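Local coordinates for 3-dehydroquinate dehydratase (Enterococcus faecalis, PDB 4PH6), which catalyses the cis-dehydration of 3-dehydroquinate to 3-dehydroshikimate through an imine intermediate, the third step of the chorismate pathway, at residues G17-V22 / N247-F252; Q87-E92 / D117-A122; A122-A127 / Q165-D170; R160-Q165 / N192-H197. All blocks are in the same frame, centred on the assembly; numbering follows the deposited sequence.

Interaction 1: G17-V22 / N247-F252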
loop_
_atom_site.group_PDB
_atom_site.type_symbol
_atom_site.label_atom_id
_atom_site.label_comp_id
_atom_site.label_asym_id
_atom_site.label_seq_id
_atom_site.Cartn_x
_atom_site.Cartn_y
_atom_site.Cartn_z
ATOM N N GLY A 17 -2.180 -1.549 -18.109
ATOM C CA GLY A 17 -2.103 -0.236 -17.526
ATOM C C GLY A 17 -2.585 -0.287 -16.097
ATOM O O GLY A 17 -2.342 -1.266 -15.390
ATOM N N ASN A 18 -3.286 0.763 -15.680
ATOM C CA ASN A 18 -3.830 0.842 -14.335
ATOM C C ASN A 18 -5.042 -0.063 -14.136
ATOM O O ASN A 18 -5.803 -0.290 -15.078
ATOM C CB ASN A 18 -4.215 2.285 -14.022
ATOM C CG ASN A 18 -3.012 3.165 -13.805
ATOM O OD1 ASN A 18 -1.877 2.736 -14.011
ATOM N ND2 ASN A 18 -3.248 4.409 -13.402
ATOM N N PRO A 19 -5.223 -0.570 -12.903
ATOM C CA PRO A 19 -6.380 -1.373 -12.504
ATOM C C PRO A 19 -7.689 -0.675 -12.832
ATOM O O PRO A 19 -7.864 0.502 -12.486
ATOM C CB PRO A 19 -6.215 -1.503 -10.985
ATOM C CG PRO A 19 -4.766 -1.320 -10.743
ATOM C CD PRO A 19 -4.273 -0.379 -11.786
ATOM N N LYS A 20 -8.607 -1.397 -13.461
ATOM C CA LYS A 20 -9.870 -0.803 -13.846
ATOM C C LYS A 20 -10.785 -0.782 -12.642
ATOM O O LYS A 20 -10.736 -1.685 -11.800
ATOM C CB LYS A 20 -10.492 -1.564 -15.018
ATOM C CG LYS A 20 -9.558 -1.654 -16.228
ATOM C CD LYS A 20 -9.075 -0.264 -16.650
ATOM C CE LYS A 20 -8.169 -0.290 -17.887
ATOM N NZ LYS A 20 -6.834 -0.881 -17.626
ATOM N N ILE A 21 -11.602 0.259 -12.549
ATOM C CA ILE A 21 -12.427 0.453 -11.373
ATOM C C ILE A 21 -13.848 -0.046 -11.579
ATOM O O ILE A 21 -14.494 0.263 -12.587
ATOM C CB ILE A 21 -12.460 1.930 -10.945
ATOM C CG1 ILE A 21 -11.033 2.461 -10.765
ATOM C CG2 ILE A 21 -13.252 2.096 -9.681
ATOM C CD1 ILE A 21 -10.965 3.855 -10.163
ATOM N N VAL A 22 -14.303 -0.815 -10.591
ATOM C CA VAL A 22 -15.607 -1.450 -10.558
ATOM C C VAL A 22 -16.451 -0.877 -9.434
ATOM O O VAL A 22 -16.052 -0.931 -8.270
ATOM C CB VAL A 22 -15.500 -2.979 -10.319
ATOM C CG1 VAL A 22 -16.871 -3.647 -10.451
ATOM C CG2 VAL A 22 -14.475 -3.608 -11.256
ATOM N N ASN A 247 -7.838 8.504 -7.896
ATOM C CA ASN A 247 -6.772 9.401 -7.465
ATOM C C ASN A 247 -5.631 8.613 -6.836
ATOM O O ASN A 247 -4.461 8.855 -7.125
ATOM C CB ASN A 247 -7.285 10.440 -6.460
ATOM C CG ASN A 247 -7.983 11.618 -7.118
ATOM O OD1 ASN A 247 -7.931 11.803 -8.336
ATOM N ND2 ASN A 247 -8.629 12.441 -6.296
ATOM N N TYR A 248 -5.980 7.659 -5.981
ATOM C CA TYR A 248 -4.968 6.870 -5.299
ATOM C C TYR A 248 -4.222 5.970 -6.270
ATOM O O TYR A 248 -3.017 5.792 -6.135
ATOM C CB TYR A 248 -5.590 6.049 -4.173
ATOM C CG TYR A 248 -5.703 6.832 -2.878
ATOM C CD1 TYR A 248 -5.318 6.268 -1.668
ATOM C CD2 TYR A 248 -6.170 8.143 -2.869
ATOM C CE1 TYR A 248 -5.412 6.979 -0.486
ATOM C CE2 TYR A 248 -6.268 8.860 -1.687
ATOM C CZ TYR A 248 -5.887 8.273 -0.495
ATOM O OH TYR A 248 -5.977 8.975 0.690
ATOM N N LEU A 249 -4.920 5.428 -7.260
ATOM C CA LEU A 249 -4.267 4.616 -8.278
ATOM C C LEU A 249 -3.237 5.419 -9.059
ATOM O O LEU A 249 -2.176 4.904 -9.408
ATOM C CB LEU A 249 -5.294 4.023 -9.243
ATOM C CG LEU A 249 -6.192 2.913 -8.692
ATOM C CD1 LEU A 249 -7.157 2.440 -9.755
ATOM C CD2 LEU A 249 -5.350 1.768 -8.169
ATOM N N LYS A 250 -3.549 6.678 -9.339
ATOM C CA LYS A 250 -2.622 7.503 -10.109
ATOM C C LYS A 250 -1.394 7.816 -9.256
ATOM O O LYS A 250 -0.274 7.787 -9.762
ATOM C CB LYS A 250 -3.283 8.797 -10.612
ATOM C CG LYS A 250 -2.719 10.080 -10.028
ATOM C CD LYS A 250 -3.256 11.350 -10.677
ATOM C CE LYS A 250 -2.463 12.580 -10.238
ATOM N NZ LYS A 250 -2.614 12.836 -8.761
ATOM N N THR A 251 -1.591 8.081 -7.961
ATOM C CA THR A 251 -0.461 8.354 -7.073
ATOM C C THR A 251 0.499 7.161 -7.056
ATOM O O THR A 251 1.713 7.334 -7.152
ATOM C CB THR A 251 -0.912 8.666 -5.633
ATOM O OG1 THR A 251 -1.560 9.941 -5.587
ATOM C CG2 THR A 251 0.288 8.678 -4.669
ATOM N N PHE A 252 -0.032 5.950 -6.937
ATOM C CA PHE A 252 0.846 4.790 -6.853
ATOM C C PHE A 252 1.098 4.158 -8.219
ATOM O O PHE A 252 1.565 3.028 -8.300
ATOM C CB PHE A 252 0.281 3.757 -5.881
ATOM C CG PHE A 252 0.236 4.236 -4.455
ATOM C CD1 PHE A 252 1.404 4.568 -3.786
ATOM C CD2 PHE A 252 -0.971 4.350 -3.778
ATOM C CE1 PHE A 252 1.375 5.014 -2.473
ATOM C CE2 PHE A 252 -1.006 4.799 -2.453
ATOM C CZ PHE A 252 0.168 5.126 -1.805
#

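Interaction 2: Q87-E92 / D117-A122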
loop_
_atom_site.group_PDB
_atom_site.type_symbol
_atom_site.label_atom_id
_atom_site.label_comp_id
_atom_site.label_asym_id
_atom_site.label_seq_id
_atom_site.Cartn_x
_atom_site.Cartn_y
_atom_site.Cartn_z
ATOM N N GLN A 87 -24.275 -17.228 -0.270
ATOM C CA GLN A 87 -24.228 -16.961 1.161
ATOM C C GLN A 87 -22.928 -17.427 1.823
ATOM O O GLN A 87 -22.409 -16.747 2.699
ATOM C CB GLN A 87 -25.430 -17.620 1.844
ATOM C CG GLN A 87 -25.753 -17.086 3.230
ATOM C CD GLN A 87 -27.089 -17.605 3.763
ATOM O OE1 GLN A 87 -27.505 -18.726 3.447
ATOM N NE2 GLN A 87 -27.766 -16.787 4.566
ATOM N N LYS A 88 -22.384 -18.566 1.401
ATOM C CA LYS A 88 -21.191 -19.101 2.062
ATOM C C LYS A 88 -19.925 -18.297 1.729
ATOM O O LYS A 88 -18.869 -18.506 2.336
ATOM C CB LYS A 88 -20.979 -20.574 1.697
ATOM C CG LYS A 88 -20.194 -21.376 2.742
ATOM C CD LYS A 88 -19.482 -22.572 2.081
ATOM C CE LYS A 88 -20.019 -23.941 2.521
ATOM N NZ LYS A 88 -19.092 -24.673 3.433
ATOM N N GLU A 89 -20.029 -17.378 0.769
ATOM C CA GLU A 89 -18.891 -16.529 0.417
ATOM C C GLU A 89 -19.233 -15.048 0.603
ATOM O O GLU A 89 -18.717 -14.190 -0.116
ATOM C CB GLU A 89 -18.433 -16.816 -1.022
ATOM C CG GLU A 89 -18.173 -18.308 -1.270
ATOM C CD GLU A 89 -17.310 -18.599 -2.495
ATOM O OE1 GLU A 89 -16.805 -17.651 -3.140
ATOM O OE2 GLU A 89 -17.125 -19.793 -2.804
ATOM N N GLY A 90 -20.115 -14.762 1.560
ATOM C CA GLY A 90 -20.462 -13.388 1.907
ATOM C C GLY A 90 -21.772 -12.835 1.351
ATOM O O GLY A 90 -22.133 -11.696 1.616
ATOM N N GLY A 91 -22.487 -13.643 0.580
ATOM C CA GLY A 91 -23.703 -13.199 -0.075
ATOM C C GLY A 91 -24.820 -12.811 0.869
ATOM O O GLY A 91 -24.715 -13.019 2.071
ATOM N N GLU A 92 -25.899 -12.260 0.323
ATOM C CA GLU A 92 -26.974 -11.714 1.158
ATOM C C GLU A 92 -28.085 -12.698 1.524
ATOM O O GLU A 92 -28.763 -12.509 2.529
ATOM C CB GLU A 92 -27.601 -10.503 0.474
ATOM C CG GLU A 92 -26.727 -9.273 0.525
ATOM C CD GLU A 92 -26.471 -8.784 1.947
ATOM O OE1 GLU A 92 -27.444 -8.454 2.653
ATOM O OE2 GLU A 92 -25.290 -8.729 2.353
ATOM N N ASP A 117 -20.001 -13.551 -13.174
ATOM C CA ASP A 117 -19.319 -14.032 -11.992
ATOM C C ASP A 117 -19.792 -15.452 -11.624
ATOM O O ASP A 117 -20.982 -15.689 -11.414
ATOM C CB ASP A 117 -19.558 -13.064 -10.818
ATOM C CG ASP A 117 -18.896 -13.524 -9.523
ATOM O OD1 ASP A 117 -19.358 -14.534 -8.957
ATOM O OD2 ASP A 117 -17.955 -12.852 -9.041
ATOM N N ILE A 118 -18.849 -16.386 -11.532
ATOM C CA ILE A 118 -19.149 -17.756 -11.138
ATOM C C ILE A 118 -18.153 -18.218 -10.072
ATOM O O ILE A 118 -16.947 -18.161 -10.267
ATOM C CB ILE A 118 -19.098 -18.721 -12.331
ATOM C CG1 ILE A 118 -20.100 -18.291 -13.406
ATOM C CG2 ILE A 118 -19.361 -20.177 -11.874
ATOM C CD1 ILE A 118 -20.046 -19.125 -14.661
ATOM N N GLU A 119 -18.665 -18.660 -8.936
ATOM C CA GLU A 119 -17.794 -19.096 -7.860
ATOM C C GLU A 119 -17.095 -20.413 -8.200
ATOM O O GLU A 119 -17.734 -21.386 -8.600
ATOM C CB GLU A 119 -18.586 -19.198 -6.565
ATOM C CG GLU A 119 -19.107 -17.842 -6.142
ATOM C CD GLU A 119 -19.970 -17.870 -4.905
ATOM O OE1 GLU A 119 -20.225 -18.962 -4.351
ATOM O OE2 GLU A 119 -20.411 -16.777 -4.492
ATOM N N LEU A 120 -15.771 -20.399 -8.065
ATOM C CA LEU A 120 -14.933 -21.570 -8.286
ATOM C C LEU A 120 -15.523 -22.834 -7.668
ATOM O O LEU A 120 -15.503 -23.895 -8.289
ATOM C CB LEU A 120 -13.523 -21.325 -7.723
ATOM C CG LEU A 120 -12.546 -22.507 -7.605
ATOM C CD1 LEU A 120 -12.135 -23.052 -8.980
ATOM C CD2 LEU A 120 -11.307 -22.142 -6.779
ATOM N N PHE A 121 -16.032 -22.727 -6.449
ATOM C CA PHE A 121 -16.455 -23.873 -5.650
ATOM C C PHE A 121 -17.881 -24.389 -5.889
ATOM O O PHE A 121 -18.251 -25.345 -5.344
ATOM C CB PHE A 121 -16.216 -23.677 -4.141
ATOM C CG PHE A 121 -14.774 -23.660 -3.757
ATOM C CD1 PHE A 121 -14.283 -22.686 -2.975
ATOM C CD2 PHE A 121 -13.920 -24.588 -4.217
ATOM C CE1 PHE A 121 -12.966 -22.636 -2.639
ATOM C CE2 PHE A 121 -12.589 -24.537 -3.895
ATOM C CZ PHE A 121 -12.107 -23.563 -3.099
ATOM N N ALA A 122 -18.646 -23.719 -6.717
ATOM C CA ALA A 122 -19.959 -24.171 -7.079
ATOM C C ALA A 122 -19.797 -25.396 -7.906
ATOM O O ALA A 122 -18.782 -25.626 -8.420
ATOM C CB ALA A 122 -20.714 -23.118 -7.852
HETATM O O HOH W 1 -15.617 -20.211 -4.990
#

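Interaction 3: A122-A127 / Q165-D170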
loop_
_atom_site.group_PDB
_atom_site.type_symbol
_atom_site.label_atom_id
_atom_site.label_comp_id
_atom_site.label_asym_id
_atom_site.label_seq_id
_atom_site.Cartn_x
_atom_site.Cartn_y
_atom_site.Cartn_z
ATOM N N ALA A 122 -18.646 -23.719 -6.717
ATOM C CA ALA A 122 -19.959 -24.171 -7.079
ATOM C C ALA A 122 -19.797 -25.396 -7.906
ATOM O O ALA A 122 -18.782 -25.626 -8.420
ATOM C CB ALA A 122 -20.714 -23.118 -7.852
ATOM N N ASN A 123 -20.865 -26.160 -8.016
ATOM C CA ASN A 123 -20.870 -27.409 -8.778
ATOM C C ASN A 123 -20.294 -27.208 -10.143
ATOM O O ASN A 123 -20.815 -26.607 -10.997
ATOM C CB ASN A 123 -22.311 -27.871 -9.004
ATOM C CG ASN A 123 -22.419 -29.251 -9.678
ATOM O OD1 ASN A 123 -22.092 -29.488 -10.806
ATOM N ND2 ASN A 123 -22.897 -30.149 -8.917
ATOM N N PRO A 124 -19.127 -27.771 -10.300
ATOM C CA PRO A 124 -18.300 -27.602 -11.485
ATOM C C PRO A 124 -18.903 -28.157 -12.758
ATOM O O PRO A 124 -18.714 -27.567 -13.777
ATOM C CB PRO A 124 -17.022 -28.333 -11.127
ATOM C CG PRO A 124 -17.090 -28.512 -9.671
ATOM C CD PRO A 124 -18.509 -28.645 -9.313
ATOM N N LEU A 125 -19.558 -29.300 -12.703
ATOM C CA LEU A 125 -20.164 -29.865 -13.877
ATOM C C LEU A 125 -21.248 -28.940 -14.349
ATOM O O LEU A 125 -21.306 -28.632 -15.482
ATOM C CB LEU A 125 -20.711 -31.244 -13.563
ATOM C CG LEU A 125 -21.604 -31.982 -14.564
ATOM C CD1 LEU A 125 -22.835 -31.237 -15.019
ATOM C CD2 LEU A 125 -20.801 -32.388 -15.769
ATOM N N ALA A 126 -22.065 -28.453 -13.448
ATOM C CA ALA A 126 -23.060 -27.454 -13.791
ATOM C C ALA A 126 -22.400 -26.160 -14.224
ATOM O O ALA A 126 -22.831 -25.570 -15.119
ATOM C CB ALA A 126 -24.014 -27.179 -12.656
ATOM N N ALA A 127 -21.359 -25.767 -13.534
ATOM C CA ALA A 127 -20.713 -24.493 -13.813
ATOM C C ALA A 127 -20.003 -24.537 -15.159
ATOM O O ALA A 127 -20.060 -23.573 -15.915
ATOM C CB ALA A 127 -19.734 -24.111 -12.685
ATOM N N GLN A 165 -8.060 -20.537 -13.535
ATOM C CA GLN A 165 -7.481 -20.410 -14.860
ATOM C C GLN A 165 -7.610 -21.754 -15.605
ATOM O O GLN A 165 -7.941 -21.777 -16.794
ATOM C CB GLN A 165 -6.015 -19.943 -14.775
ATOM C CG GLN A 165 -5.336 -19.613 -16.129
ATOM C CD GLN A 165 -3.921 -19.046 -15.966
ATOM O OE1 GLN A 165 -3.729 -17.834 -15.882
ATOM N NE2 GLN A 165 -2.933 -19.923 -15.900
ATOM N N MET A 166 -7.395 -22.863 -14.896
ATOM C CA MET A 166 -7.528 -24.195 -15.493
ATOM C C MET A 166 -8.955 -24.491 -15.936
ATOM O O MET A 166 -9.173 -25.287 -16.851
ATOM C CB MET A 166 -7.081 -25.283 -14.512
ATOM C CG MET A 166 -5.586 -25.340 -14.260
ATOM S SD MET A 166 -5.137 -26.492 -12.947
ATOM C CE MET A 166 -3.367 -26.250 -12.930
ATOM N N ARG A 167 -9.921 -23.882 -15.262
ATOM C CA ARG A 167 -11.322 -24.052 -15.619
ATOM C C ARG A 167 -11.717 -23.010 -16.649
ATOM O O ARG A 167 -12.897 -22.699 -16.780
ATOM C CB ARG A 167 -12.244 -23.919 -14.396
ATOM C CG ARG A 167 -11.974 -24.876 -13.237
ATOM C CD ARG A 167 -12.974 -26.029 -13.172
ATOM N NE ARG A 167 -14.372 -25.601 -13.257
ATOM C CZ ARG A 167 -15.105 -25.155 -12.237
ATOM N NH1 ARG A 167 -14.577 -25.049 -11.020
ATOM N NH2 ARG A 167 -16.372 -24.798 -12.440
ATOM N N GLN A 168 -10.731 -22.443 -17.344
ATOM C CA GLN A 168 -10.965 -21.506 -18.451
ATOM C C GLN A 168 -11.679 -20.205 -18.042
ATOM O O GLN A 168 -12.501 -19.669 -18.791
ATOM C CB GLN A 168 -11.758 -22.195 -19.572
ATOM C CG GLN A 168 -11.131 -23.482 -20.105
ATOM C CD GLN A 168 -11.957 -24.143 -21.210
ATOM O OE1 GLN A 168 -12.448 -23.474 -22.125
ATOM N NE2 GLN A 168 -12.117 -25.463 -21.123
ATOM N N ALA A 169 -11.357 -19.690 -16.861
ATOM C CA ALA A 169 -11.800 -18.353 -16.503
ATOM C C ALA A 169 -11.175 -17.322 -17.440
ATOM O O ALA A 169 -10.009 -17.436 -17.823
ATOM C CB ALA A 169 -11.440 -18.031 -15.075
ATOM N N ASP A 170 -11.955 -16.322 -17.820
ATOM C CA ASP A 170 -11.384 -15.170 -18.496
ATOM C C ASP A 170 -10.664 -14.273 -17.475
ATOM O O ASP A 170 -9.658 -13.641 -17.783
ATOM C CB ASP A 170 -12.474 -14.410 -19.246
ATOM C CG ASP A 170 -13.014 -15.206 -20.423
ATOM O OD1 ASP A 170 -12.200 -15.622 -21.269
ATOM O OD2 ASP A 170 -14.238 -15.448 -20.488
HETATM O O HOH W 2 -17.542 -23.424 -10.214
#

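Interaction 4: R160-Q165 / N192-H197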
loop_
_atom_site.group_PDB
_atom_site.type_symbol
_atom_site.label_atom_id
_atom_site.label_comp_id
_atom_site.label_asym_id
_atom_site.label_seq_id
_atom_site.Cartn_x
_atom_site.Cartn_y
_atom_site.Cartn_z
ATOM N N ARG A 160 -5.776 -21.821 -5.736
ATOM C CA ARG A 160 -7.149 -21.513 -6.105
ATOM C C ARG A 160 -7.186 -20.646 -7.354
ATOM O O ARG A 160 -8.001 -20.877 -8.244
ATOM C CB ARG A 160 -7.891 -20.844 -4.954
ATOM C CG ARG A 160 -8.147 -21.795 -3.796
ATOM C CD ARG A 160 -9.021 -21.169 -2.739
ATOM N NE ARG A 160 -9.066 -21.980 -1.523
ATOM C CZ ARG A 160 -9.744 -21.648 -0.423
ATOM N NH1 ARG A 160 -10.442 -20.522 -0.378
ATOM N NH2 ARG A 160 -9.704 -22.438 0.639
ATOM N N LEU A 161 -6.294 -19.664 -7.437
ATOM C CA LEU A 161 -6.250 -18.814 -8.617
ATOM C C LEU A 161 -5.861 -19.663 -9.827
ATOM O O LEU A 161 -6.375 -19.467 -10.927
ATOM C CB LEU A 161 -5.270 -17.644 -8.421
ATOM C CG LEU A 161 -5.754 -16.562 -7.450
ATOM C CD1 LEU A 161 -4.637 -15.591 -7.092
ATOM C CD2 LEU A 161 -6.976 -15.807 -8.005
ATOM N N ARG A 162 -4.965 -20.616 -9.619
ATOM C CA ARG A 162 -4.520 -21.466 -10.716
ATOM C C ARG A 162 -5.614 -22.426 -11.178
ATOM O O ARG A 162 -5.681 -22.751 -12.359
ATOM C CB ARG A 162 -3.275 -22.270 -10.317
ATOM C CG ARG A 162 -1.979 -21.464 -10.249
ATOM C CD ARG A 162 -0.835 -22.372 -9.878
ATOM N NE ARG A 162 -0.527 -23.291 -10.968
ATOM C CZ ARG A 162 0.180 -24.401 -10.826
ATOM N NH1 ARG A 162 0.627 -24.757 -9.625
ATOM N NH2 ARG A 162 0.413 -25.160 -11.880
ATOM N N GLN A 163 -6.461 -22.880 -10.256
ATOM C CA GLN A 163 -7.552 -23.790 -10.617
ATOM C C GLN A 163 -8.631 -23.066 -11.438
ATOM O O GLN A 163 -9.238 -23.665 -12.322
ATOM C CB GLN A 163 -8.176 -24.435 -9.368
ATOM C CG GLN A 163 -7.239 -25.373 -8.563
ATOM C CD GLN A 163 -7.398 -26.854 -8.937
ATOM O OE1 GLN A 163 -8.250 -27.208 -9.783
ATOM N NE2 GLN A 163 -6.582 -27.727 -8.312
ATOM N N MET A 164 -8.867 -21.785 -11.147
ATOM C CA MET A 164 -9.809 -20.994 -11.928
ATOM C C MET A 164 -9.341 -20.852 -13.366
ATOM O O MET A 164 -10.128 -21.010 -14.296
ATOM C CB MET A 164 -9.996 -19.603 -11.319
ATOM C CG MET A 164 -10.514 -19.613 -9.893
ATOM S SD MET A 164 -10.617 -17.944 -9.217
ATOM C CE MET A 164 -10.449 -18.276 -7.466
ATOM N N GLN A 165 -8.060 -20.537 -13.535
ATOM C CA GLN A 165 -7.481 -20.410 -14.860
ATOM C C GLN A 165 -7.610 -21.754 -15.605
ATOM O O GLN A 165 -7.941 -21.777 -16.794
ATOM C CB GLN A 165 -6.015 -19.943 -14.775
ATOM C CG GLN A 165 -5.336 -19.613 -16.129
ATOM C CD GLN A 165 -3.921 -19.046 -15.966
ATOM O OE1 GLN A 165 -3.729 -17.834 -15.882
ATOM N NE2 GLN A 165 -2.933 -19.923 -15.900
ATOM N N ASN A 192 1.357 -11.541 -6.252
ATOM C CA ASN A 192 2.590 -11.344 -7.023
ATOM C C ASN A 192 3.118 -12.647 -7.648
ATOM O O ASN A 192 3.423 -12.680 -8.830
ATOM C CB ASN A 192 3.690 -10.706 -6.158
ATOM C CG ASN A 192 4.942 -10.348 -6.974
ATOM O OD1 ASN A 192 4.895 -9.502 -7.876
ATOM N ND2 ASN A 192 6.063 -10.988 -6.655
ATOM N N GLU A 193 3.217 -13.710 -6.852
ATOM C CA GLU A 193 3.646 -15.017 -7.358
ATOM C C GLU A 193 2.762 -15.534 -8.503
ATOM O O GLU A 193 3.267 -15.926 -9.553
ATOM C CB GLU A 193 3.667 -16.046 -6.231
ATOM C CG GLU A 193 3.927 -17.480 -6.713
ATOM C CD GLU A 193 3.925 -18.481 -5.576
ATOM O OE1 GLU A 193 3.793 -18.058 -4.408
ATOM O OE2 GLU A 193 4.067 -19.695 -5.845
ATOM N N MET A 194 1.445 -15.533 -8.298
ATOM C CA MET A 194 0.511 -15.964 -9.343
ATOM C C MET A 194 0.730 -15.198 -10.640
ATOM O O MET A 194 0.863 -15.788 -11.719
ATOM C CB MET A 194 -0.948 -15.787 -8.893
ATOM C CG MET A 194 -1.978 -16.173 -9.958
ATOM S SD MET A 194 -1.975 -17.953 -10.308
ATOM C CE MET A 194 -2.921 -18.015 -11.824
ATOM N N TYR A 195 0.769 -13.881 -10.527
ATOM C CA TYR A 195 0.884 -13.004 -11.682
ATOM C C TYR A 195 2.199 -13.192 -12.425
ATOM O O TYR A 195 2.231 -13.187 -13.653
ATOM C CB TYR A 195 0.743 -11.545 -11.241
ATOM C CG TYR A 195 0.913 -10.537 -12.353
ATOM C CD1 TYR A 195 -0.160 -10.162 -13.158
ATOM C CD2 TYR A 195 2.147 -9.955 -12.596
ATOM C CE1 TYR A 195 -0.005 -9.235 -14.162
ATOM C CE2 TYR A 195 2.315 -9.030 -13.611
ATOM C CZ TYR A 195 1.238 -8.672 -14.386
ATOM O OH TYR A 195 1.418 -7.745 -15.384
ATOM N N THR A 196 3.294 -13.353 -11.689
ATOM C CA THR A 196 4.584 -13.411 -12.355
ATOM C C THR A 196 4.838 -14.802 -12.961
ATOM O O THR A 196 5.470 -14.918 -14.006
ATOM C CB THR A 196 5.745 -13.025 -11.393
ATOM O OG1 THR A 196 5.786 -13.924 -10.281
ATOM C CG2 THR A 196 5.556 -11.610 -10.866
ATOM N N HIS A 197 4.307 -15.848 -12.333
ATOM C CA HIS A 197 4.729 -17.201 -12.667
ATOM C C HIS A 197 3.696 -18.125 -13.342
ATOM O O HIS A 197 4.087 -19.054 -14.038
ATOM C CB HIS A 197 5.255 -17.871 -11.394
ATOM C CG HIS A 197 6.582 -17.347 -10.952
ATOM N ND1 HIS A 197 6.761 -16.668 -9.761
ATOM C CD2 HIS A 197 7.800 -17.376 -11.548
ATOM C CE1 HIS A 197 8.026 -16.316 -9.641
ATOM N NE2 HIS A 197 8.679 -16.731 -10.716
#

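Interaction 1: G17-V22 / N247-F252
N18, which borders on L249 across the contact, has its backbone carbonyl held by the ammonium group of K20: K20 NZ lies 2.8 Å from N18 O, nearly in line with the carbonyl bond (C=O...NZ 163°). The same NZ also donates to R13 O, so the lysine, directed away from the helix, ties the approach to strand 20-25 to strand 12-14. The contact itself is largely apolar and centres on one leucine. L249 sets its two methyls against different neighbours. L249 CD1 lies 3.4 Å from P19 O and 4.0 Å from I21 CG1, while L249 CD2 meets the proline ring, 4.1 Å from P19 CG. With chi1 at -71°, L249 CG stands beside its own backbone N, and the branch carries both methyls to the 17-22 segment. I21 and L249 run past each other in opposite senses, whereas the proline ring lies at a slant to the leucine. N18 ND2 is 4.2 Å from L249 O, and makes a weak hydrogen bond to E253 OE1. I21 packs further on V242, L245 and R246 of the same helix and L249 on T227, while Y248 stacks on Y248 of the second subunit at the dimer interface. The last helix, 242-251, is thus laid against strand 20-25, which is backbone-bonded to strands 47-51 and 226-228 in the barrel wall.

Interaction 2: Q87-E92 / D117-A122
E89 and E119 lay their carboxylates face to face, the two planes only 8° apart, with the side chains running in opposite directions past each other. Both start alike: each CG lies opposite its own carbonyl carbon (chi1 -52° in E89, -64° in E119), and each chain is extended beyond it. The groups overlap along their length: E89 CD is 3.5 Å from E119 OE1, E89 OE1 is 3.8 Å from E119 CG, and the oxygens E89 OE2 and E119 OE1 are 3.6 Å apart. Partners outside the pair fix the rotation of both planes. E89 OE1 accepts from the backbone N of H146, while E119 OE1 bonds to T86 OG1 and E119 OE2 forms a salt bridge with R85; together these probably offset the repulsion between like charges. E89 OE2 in turn accepts from a water at 2.7 Å, and the oxygen of that water receives F121 N at 2.9 Å, which links the loop to the type I turn E119-A122 beyond the strand. The turn presents the edge of the F121 ring to E89, with F121 CD1 4.1 Å from E89 OE2 and the oxygen near the ring plane. The pair sits at the C-terminal end of strand 115-119, on the side where (beta/alpha)8 enzymes carry their active sites, next to the predicted substrate-binding R85 and predicted proton donor/acceptor H146.

Interaction 3: A122-A127 / Q165-D170
R167 meets P124 and A127 with its guanidinium, by packing. P124 CB covers one face, off-centre, 3.8 Å from R167 NH2, and A127 CB abuts the edge in plane, 3.4 Å from the same NH2. Bends at chi2 (-103°) and chi3 (-49°) swing the arginine group across to the start of the facing helix. Among polar links, a water in the guanidinium plane accepts from R167 NH2 at 2.9 Å and lies 3.1 Å from A122 O. R167 NE forms a salt bridge with D128, and NH1 donates to L120 O, so D128, L120 O and the water hold the guanidinium in place against P124 and A127. Helix ends supply the third kind. N123 caps helix 124-136, N123 OD1 accepting from A126 N at 2.8 Å in a nearly straight bond (172°). Helix 154-166 ends in a Schellman motif whose C-prime residue is Q168, of positive phi. R167, just past that end, thereby joins the C-terminus of helix 154-166 to the N-terminus of helix 124-136, over L143 of strand 140-147.

Interaction 4: R160-Q165 / N192-H197
M194 sets its thioether against the neighbouring residues L161 and R162 of the facing helix. M194 SD lies 3.5 Å from R162 CG and 3.8 Å from L161 CB, with the two residues touching it by their aliphatic parts near the backbone. Further in, M194 CG is 4.0 Å from L161 CD1. The terminal methyl M194 CE runs on over the helix backbone, 3.9 Å from L161 O, and reaches 4.1 Å from Q165 OE1. The torsions account for this path: M194 CG points away from its backbone N (chi1 178°), a bend at chi2 (67°) turns the sulfur towards R162 CG, and the methyl then runs on along the helix, the side chain lying at a slant to all three partners. In the next shell, Q165 is extended, and its amide is anchored at both ends, OE1 accepting from S200 N and NE2 donating to Y198 O; the methyl of M194 thus meets an amide already held by the loop after helix 181-197. E193 OE1 accepts from Q154 NE2, a polar tie between the same two helices. Underneath, L161 rests on C172 and I174 of strand 171-176 and on T205 of strand 203-207, and M194 on I203. The axes of segments 160-165 and 192-197 come within 10.8 Å, their directions 39° apart, and the two belong to neighbouring outer helices of the barrel, packed over strands 171-176 and 203-207.

How the interactions relate
Interactions 2, 3 and 4 follow one another round one side of the barrel, and interaction 1 closes the chain around them, its centre 26 Å from interaction 2. Interactions 2 and 3 (centres 13 Å apart) share A122 and pack I118 CG2 on A127 CB, 4.0 Å apart. Interactions 3 and 4 (15 Å) share Q165. L120 of interaction 2 also packs on M164 of interaction 4. Interaction 2 is nearest the active site: between side chains, E119 is about 3 Å from R85 (predicted substrate-binding) and E89 about 4 Å from H146 (predicted proton donor/acceptor). Likewise between side chains, L161 is about 6 Å from K173, the predicted Schiff-base lysine, and L249 about 7 Å from R216, predicted substrate-binding.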